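Local coordinates for FBP protein (Leishmania major, PDB 5OFU) that probably hydrolyses fructose 1,6-bisphosphate to fructose 6-phosphate and phosphate in a magnesium-dependent step of carbohydrate biosynthesis, working as a homotetramer, at residues Ser213-Asn218 and Tyr244-Ile249; Gly263-Tyr268 and Gln326-Cys331. All blocks are in the same frame, centred on the assembly; numbering follows the deposited sequence.

How the contacts relate
Contacts 1 and 2 lie in the C-terminal domain of the FBPase fold, their centres about 10 Å apart, and share one mixed sheet. Along the chain they come in series: 213-218 pairs with 244-249, the two joined through helix 227-238; after them segment 263-268 meets 326-331 on the last helix, 325-337. Strand 214-216 is the shared element, running parallel to 245-246 on one side and to 265-268 on the other, where Cys267 N lies 2.8 Å from Ser216 O. A second tie joins Tyr244 OH to Glu327 OE1 at 2.6 Å. Asn218 and Tyr248 of contact 1 and Tyr268 of contact 2 bind the phosphate of one fructose 6-phosphate, so the C-terminal ends of the strands converge on the product site.

Contact 1 of 2, residues Ser213-Asn218 and Tyr244-Ile249; sequences SIYSVN and YSARYI. With F6P (6-O-phosphono-beta-D-fructofuranose), chain F; F6P (6-O-phosphono-beta-D-fructofuranose), chain I.
Tyr244 lays its ring against Ser213, whose CB stands over the ring face 4.2 Å from the centroid in a CH-pi contact. The phenol oxygen of Tyr244 is hydrogen-bonded to Glu327, beyond the strand pair. Ser245 is gripped through its backbone: its N donates to Ser213 O at 2.9 Å, and its O receives Tyr215 N. Ala246 sets CB off-centre over the Tyr215 ring, 3.8 Å from Tyr215 CZ. That ring is brought across by a chi1 of 75°, which puts CG between backbone N and carbonyl carbon, while its hydroxyl reaches Glu219. Arg247 N continues the parallel pairing to Tyr215 O, and Arg247 O accepts Ser216 OG at 2.6 Å. The arginine chain turns its end away from strand 214-216; NH1 donates to Ala246 O, a bond that would limit the group's rotation, and NH2 donates a nearly straight hydrogen bond (165°) to O2P of the chain I fructose 6-phosphate, 2.6 Å away, at the guanidinium edge. Tyr248 lies with one ring face against the Val217-Asn218 peptide. Its OH and Asn218 ND2 both donate to O2P of the chain F ligand, at 2.6 and 3.2 Å, Gly220 N holding the amide at OD1. This is a parallel beta-alpha-beta unit, 214-216, 227-238 and 245-246, whose C-terminal ends contribute Tyr248 and Asn218 to a 6-phosphate site that Arg247 of the second subunit joins.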
loop_
_atom_site.group_PDB
_atom_site.type_symbol
_atom_site.label_atom_id
_atom_site.label_comp_id
_atom_site.label_asym_id
_atom_site.label_seq_id
_atom_site.Cartn_x
_atom_site.Cartn_y
_atom_site.Cartn_z
ATOM N N SER A 213 -19.185 15.671 28.343
ATOM C CA SER A 213 -19.569 14.659 29.348
ATOM C C SER A 213 -18.996 13.267 29.056
ATOM O O SER A 213 -19.747 12.299 28.885
ATOM C CB SER A 213 -21.091 14.583 29.457
ATOM O OG SER A 213 -21.640 15.848 29.756
ATOM N N ILE A 214 -17.668 13.172 28.974
ATOM C CA ILE A 214 -16.983 11.887 28.779
ATOM C C ILE A 214 -15.830 11.820 29.759
ATOM O O ILE A 214 -15.070 12.785 29.877
ATOM C CB ILE A 214 -16.440 11.681 27.332
ATOM C CG1 ILE A 214 -17.557 11.859 26.294
ATOM C CG2 ILE A 214 -15.825 10.290 27.174
ATOM C CD1 ILE A 214 -17.061 11.964 24.863
ATOM N N TYR A 215 -15.697 10.690 30.450
ATOM C CA TYR A 215 -14.577 10.482 31.356
ATOM C C TYR A 215 -13.874 9.156 31.087
ATOM O O TYR A 215 -14.504 8.154 30.727
ATOM C CB TYR A 215 -15.006 10.596 32.827
ATOM C CG TYR A 215 -15.782 9.426 33.370
ATOM C CD1 TYR A 215 -17.133 9.291 33.101
ATOM C CD2 TYR A 215 -15.170 8.468 34.177
ATOM C CE1 TYR A 215 -17.859 8.232 33.605
ATOM C CE2 TYR A 215 -15.887 7.398 34.687
ATOM C CZ TYR A 215 -17.238 7.284 34.401
ATOM O OH TYR A 215 -17.998 6.225 34.899
ATOM N N SER A 216 -12.559 9.180 31.291
ATOM C CA SER A 216 -11.679 8.086 30.930
ATOM C C SER A 216 -10.727 7.765 32.081
ATOM O O SER A 216 -9.864 8.564 32.416
ATOM C CB SER A 216 -10.920 8.446 29.646
ATOM O OG SER A 216 -10.230 7.331 29.139
ATOM N N VAL A 217 -10.918 6.592 32.680
ATOM C CA VAL A 217 -10.160 6.155 33.850
ATOM C C VAL A 217 -10.406 4.656 34.006
ATOM O O VAL A 217 -11.418 4.150 33.501
ATOM C CB VAL A 217 -10.604 6.932 35.126
ATOM C CG1 VAL A 217 -12.082 6.700 35.451
ATOM C CG2 VAL A 217 -9.736 6.575 36.323
ATOM N N ASN A 218 -9.480 3.950 34.658
ATOM C CA ASN A 218 -9.636 2.517 34.952
ATOM C C ASN A 218 -10.355 2.310 36.294
ATOM O O ASN A 218 -9.721 2.306 37.346
ATOM C CB ASN A 218 -8.274 1.792 34.961
ATOM C CG ASN A 218 -8.412 0.279 35.098
ATOM O OD1 ASN A 218 -9.485 -0.257 35.429
ATOM N ND2 ASN A 218 -7.328 -0.424 34.842
ATOM N N TYR A 244 -22.964 11.340 32.070
ATOM C CA TYR A 244 -21.611 11.136 31.556
ATOM C C TYR A 244 -21.490 9.793 30.844
ATOM O O TYR A 244 -22.100 8.820 31.247
ATOM C CB TYR A 244 -20.593 11.209 32.703
ATOM C CG TYR A 244 -20.159 12.613 33.058
ATOM C CD1 TYR A 244 -20.962 13.440 33.855
ATOM C CD2 TYR A 244 -18.938 13.123 32.605
ATOM C CE1 TYR A 244 -20.561 14.738 34.175
ATOM C CE2 TYR A 244 -18.521 14.421 32.926
ATOM C CZ TYR A 244 -19.335 15.224 33.707
ATOM O OH TYR A 244 -18.931 16.493 34.037
ATOM N N SER A 245 -20.691 9.750 29.786
ATOM C CA SER A 245 -20.337 8.503 29.110
ATOM C C SER A 245 -18.901 8.103 29.485
ATOM O O SER A 245 -18.048 8.975 29.657
ATOM C CB SER A 245 -20.444 8.697 27.606
ATOM O OG SER A 245 -20.392 7.452 26.942
ATOM N N ALA A 246 -18.647 6.806 29.652
ATOM C CA ALA A 246 -17.309 6.303 29.991
ATOM C C ALA A 246 -16.611 5.683 28.777
ATOM O O ALA A 246 -17.244 4.973 27.993
ATOM C CB ALA A 246 -17.385 5.290 31.111
ATOM N N ARG A 247 -15.322 5.983 28.624
ATOM C CA ARG A 247 -14.477 5.398 27.601
ATOM C C ARG A 247 -13.091 5.171 28.167
ATOM O O ARG A 247 -12.494 6.094 28.710
ATOM C CB ARG A 247 -14.368 6.330 26.386
ATOM C CG ARG A 247 -15.651 6.494 25.580
ATOM C CD ARG A 247 -16.015 5.187 24.892
ATOM N NE ARG A 247 -17.176 5.279 24.004
ATOM C CZ ARG A 247 -18.460 5.147 24.358
ATOM N NH1 ARG A 247 -18.828 4.943 25.625
ATOM N NH2 ARG A 247 -19.394 5.238 23.412
ATOM N N TYR A 248 -12.557 3.966 28.005
ATOM C CA TYR A 248 -11.165 3.698 28.375
ATOM C C TYR A 248 -10.590 2.582 27.506
ATOM O O TYR A 248 -10.829 1.403 27.735
ATOM C CB TYR A 248 -11.072 3.365 29.848
ATOM C CG TYR A 248 -9.675 3.350 30.426
ATOM C CD1 TYR A 248 -8.994 4.544 30.708
ATOM C CD2 TYR A 248 -9.047 2.152 30.745
ATOM C CE1 TYR A 248 -7.731 4.532 31.278
ATOM C CE2 TYR A 248 -7.776 2.131 31.311
ATOM C CZ TYR A 248 -7.127 3.317 31.579
ATOM O OH TYR A 248 -5.894 3.279 32.159
ATOM N N ILE A 249 -9.875 3.010 26.472
ATOM C CA ILE A 249 -9.217 2.132 25.525
ATOM C C ILE A 249 -8.101 1.332 26.205
ATOM O O ILE A 249 -7.900 0.184 25.875
ATOM C CB ILE A 249 -8.662 2.949 24.324
ATOM C CG1 ILE A 249 -9.812 3.598 23.526
ATOM C CG2 ILE A 249 -7.809 2.086 23.397
ATOM C CD1 ILE A 249 -9.365 4.699 22.579
HETATM O O1 F6P F . 2.131 2.260 30.841
HETATM C C1 F6P F . 1.406 3.324 30.209
HETATM C C2 F6P F . 0.055 2.799 29.738
HETATM O O2 F6P F . 0.284 1.779 28.756
HETATM C C3 F6P F . -0.843 3.898 29.174
HETATM O O3 F6P F . -0.889 3.891 27.747
HETATM C C4 F6P F . -2.220 3.627 29.745
HETATM O O4 F6P F . -2.944 4.814 30.065
HETATM C C5 F6P F . -1.942 2.824 30.994
HETATM O O5 F6P F . -0.643 2.241 30.856
HETATM C C6 F6P F . -2.963 1.726 31.201
HETATM O O6 F6P F . -2.799 1.283 32.546
HETATM P P F6P F . -3.865 0.314 33.258
HETATM O O1P F6P F . -3.615 -1.040 32.632
HETATM O O2P F6P F . -5.208 0.931 32.935
HETATM O O3P F6P F . -3.421 0.388 34.689
HETATM O O1 F6P I . -24.616 0.855 18.735
HETATM C C1 F6P I . -23.654 -0.198 18.913
HETATM C C2 F6P I . -22.390 0.347 19.585
HETATM O O2 F6P I . -21.748 1.272 18.690
HETATM C C3 F6P I . -21.431 -0.762 20.008
HETATM O O3 F6P I . -20.343 -0.906 19.092
HETATM C C4 F6P I . -20.923 -0.368 21.380
HETATM O O4 F6P I . -20.682 -1.488 22.239
HETATM C C5 F6P I . -22.019 0.525 21.915
HETATM O O5 F6P I . -22.747 1.028 20.792
HETATM C C6 F6P I . -21.499 1.710 22.705
HETATM O O6 F6P I . -22.627 2.260 23.383
HETATM P P F6P I . -22.506 3.369 24.540
HETATM O O1P F6P I . -23.960 3.591 24.882
HETATM O O2P F6P I . -21.894 4.584 23.889
HETATM O O3P F6P I . -21.609 2.721 25.578
#

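Contact 2 of 2, residues Gly263-Tyr268 and Gln326-Cys331; sequences GGIFCY and QEVDLC. With F6P (6-O-phosphono-beta-D-fructofuranose), chain F.
Ile265 and helix 325-337 meet chiefly through apolar packing, with no hydrogen bond between the two segments. The extended isoleucine chain, CG1 anti to the backbone N (chi1 -168°), carries CD1 to the helix surface. There the methyl touches Cys331 CB at 3.9 Å and Val328 CG2 at 4.1 Å, so residues from successive turns receive one side-chain end. Nearer the root of the side chain, Ile265 CB faces Glu327 CB at 4.1 Å.

The same methyl, Ile265 CD1, also comes within 3.7 Å of a backbone oxygen, Glu327 O, a carbonyl already receiving Cys331 N within the helix, and Gly264 O rests against Glu327 CB. The carboxylate itself looks elsewhere: folded back at its second torsion, -65°, Glu327 takes Arg212 N on OE2, with Tyr244 as its second partner.

At the far end of the strand, Tyr268 OH donates to O3P of the chain F fructose 6-phosphate at 2.7 Å.

Strand 265-268 and helix 326-331 run at 41° to each other, their axes 8.9 Å apart at closest approach. The strand lies between 214-216 and 317-323 in the sheet, while Tyr232 of helix 227-238 touches both Ile265 and Cys331, and Val328 reaches strand 298-300.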
loop_
_atom_site.group_PDB
_atom_site.type_symbol
_atom_site.label_atom_id
_atom_site.label_comp_id
_atom_site.label_asym_id
_atom_site.label_seq_id
_atom_site.Cartn_x
_atom_site.Cartn_y
_atom_site.Cartn_z
ATOM N N GLY A 263 -13.396 16.316 23.503
ATOM C CA GLY A 263 -13.503 16.888 24.838
ATOM C C GLY A 263 -13.699 15.778 25.843
ATOM O O GLY A 263 -14.026 14.637 25.485
ATOM N N GLY A 264 -13.517 16.127 27.112
ATOM C CA GLY A 264 -13.755 15.215 28.235
ATOM C C GLY A 264 -12.596 15.287 29.201
ATOM O O GLY A 264 -11.890 16.292 29.251
ATOM N N ILE A 265 -12.406 14.214 29.958
ATOM C CA ILE A 265 -11.316 14.117 30.908
ATOM C C ILE A 265 -10.688 12.729 30.873
ATOM O O ILE A 265 -11.371 11.725 30.721
ATOM C CB ILE A 265 -11.764 14.493 32.358
ATOM C CG1 ILE A 265 -10.533 14.676 33.260
ATOM C CG2 ILE A 265 -12.734 13.468 32.955
ATOM C CD1 ILE A 265 -10.852 15.230 34.632
ATOM N N PHE A 266 -9.368 12.703 31.017
ATOM C CA PHE A 266 -8.597 11.482 31.184
ATOM C C PHE A 266 -7.915 11.539 32.547
ATOM O O PHE A 266 -7.267 12.524 32.880
ATOM C CB PHE A 266 -7.546 11.350 30.067
ATOM C CG PHE A 266 -6.677 10.139 30.212
ATOM C CD1 PHE A 266 -7.122 8.896 29.771
ATOM C CD2 PHE A 266 -5.436 10.229 30.842
ATOM C CE1 PHE A 266 -6.341 7.764 29.933
ATOM C CE2 PHE A 266 -4.650 9.110 31.009
ATOM C CZ PHE A 266 -5.103 7.870 30.551
ATOM N N CYS A 267 -8.045 10.468 33.316
ATOM C CA CYS A 267 -7.498 10.415 34.666
ATOM C C CYS A 267 -6.729 9.144 34.899
ATOM O O CYS A 267 -7.209 8.058 34.574
ATOM C CB CYS A 267 -8.620 10.485 35.699
ATOM S SG CYS A 267 -9.524 12.038 35.671
ATOM N N TYR A 268 -5.536 9.283 35.454
ATOM C CA TYR A 268 -4.868 8.170 36.088
ATOM C C TYR A 268 -4.390 8.665 37.452
ATOM O O TYR A 268 -3.289 9.202 37.567
ATOM C CB TYR A 268 -3.734 7.624 35.223
ATOM C CG TYR A 268 -3.482 6.171 35.544
ATOM C CD1 TYR A 268 -3.093 5.788 36.824
ATOM C CD2 TYR A 268 -3.664 5.166 34.577
ATOM C CE1 TYR A 268 -2.886 4.466 37.146
ATOM C CE2 TYR A 268 -3.456 3.833 34.902
ATOM C CZ TYR A 268 -3.067 3.500 36.194
ATOM O OH TYR A 268 -2.832 2.207 36.563
ATOM N N GLN A 326 -13.080 22.886 32.057
ATOM C CA GLN A 326 -14.177 22.799 33.031
ATOM C C GLN A 326 -14.346 21.417 33.644
ATOM O O GLN A 326 -14.779 21.315 34.786
ATOM C CB GLN A 326 -15.504 23.257 32.439
ATOM C CG GLN A 326 -15.523 24.745 32.138
ATOM C CD GLN A 326 -16.767 25.186 31.392
ATOM O OE1 GLN A 326 -17.736 24.437 31.276
ATOM N NE2 GLN A 326 -16.742 26.407 30.874
ATOM N N GLU A 327 -13.996 20.367 32.908
ATOM C CA GLU A 327 -14.046 19.006 33.449
ATOM C C GLU A 327 -12.913 18.764 34.455
ATOM O O GLU A 327 -13.116 18.082 35.461
ATOM C CB GLU A 327 -14.008 17.955 32.328
ATOM C CG GLU A 327 -15.128 18.067 31.295
ATOM C CD GLU A 327 -16.530 17.822 31.840
ATOM O OE1 GLU A 327 -16.682 17.171 32.902
ATOM O OE2 GLU A 327 -17.499 18.265 31.183
ATOM N N VAL A 328 -11.729 19.312 34.180
ATOM C CA VAL A 328 -10.592 19.227 35.107
ATOM C C VAL A 328 -10.839 20.103 36.336
ATOM O O VAL A 328 -10.428 19.742 37.442
ATOM C CB VAL A 328 -9.250 19.597 34.425
ATOM C CG1 VAL A 328 -8.102 19.629 35.428
ATOM C CG2 VAL A 328 -8.919 18.606 33.311
ATOM N N ASP A 329 -11.519 21.234 36.161
ATOM C CA ASP A 329 -11.893 22.089 37.307
ATOM C C ASP A 329 -12.861 21.384 38.258
ATOM O O ASP A 329 -12.660 21.402 39.466
ATOM C CB ASP A 329 -12.465 23.437 36.840
ATOM C CG ASP A 329 -11.391 24.359 36.241
ATOM O OD1 ASP A 329 -10.222 24.308 36.688
ATOM O OD2 ASP A 329 -11.710 25.138 35.321
ATOM N N LEU A 330 -13.900 20.762 37.706
ATOM C CA LEU A 330 -14.832 19.976 38.506
ATOM C C LEU A 330 -14.085 18.936 39.329
ATOM O O LEU A 330 -14.294 18.833 40.525
ATOM C CB LEU A 330 -15.880 19.295 37.624
ATOM C CG LEU A 330 -16.953 18.483 38.365
ATOM C CD1 LEU A 330 -17.667 19.353 39.389
ATOM C CD2 LEU A 330 -17.956 17.847 37.402
ATOM N N CYS A 331 -13.202 18.190 38.678
ATOM C CA CYS A 331 -12.391 17.164 39.340
ATOM C C CYS A 331 -11.584 17.720 40.514
ATOM O O CYS A 331 -11.602 17.161 41.612
ATOM C CB CYS A 331 -11.457 16.498 38.311
ATOM S SG CYS A 331 -10.411 15.163 38.940
HETATM O O1 F6P F . 2.131 2.260 30.841
HETATM C C1 F6P F . 1.406 3.324 30.209
HETATM C C2 F6P F . 0.055 2.799 29.738
HETATM O O2 F6P F . 0.284 1.779 28.756
HETATM C C3 F6P F . -0.843 3.898 29.174
HETATM O O3 F6P F . -0.889 3.891 27.747
HETATM C C4 F6P F . -2.220 3.627 29.745
HETATM O O4 F6P F . -2.944 4.814 30.065
HETATM C C5 F6P F . -1.942 2.824 30.994
HETATM O O5 F6P F . -0.643 2.241 30.856
HETATM C C6 F6P F . -2.963 1.726 31.201
HETATM O O6 F6P F . -2.799 1.283 32.546
HETATM P P F6P F . -3.865 0.314 33.258
HETATM O O1P F6P F . -3.615 -1.040 32.632
HETATM O O2P F6P F . -5.208 0.931 32.935
HETATM O O3P F6P F . -3.421 0.388 34.689
#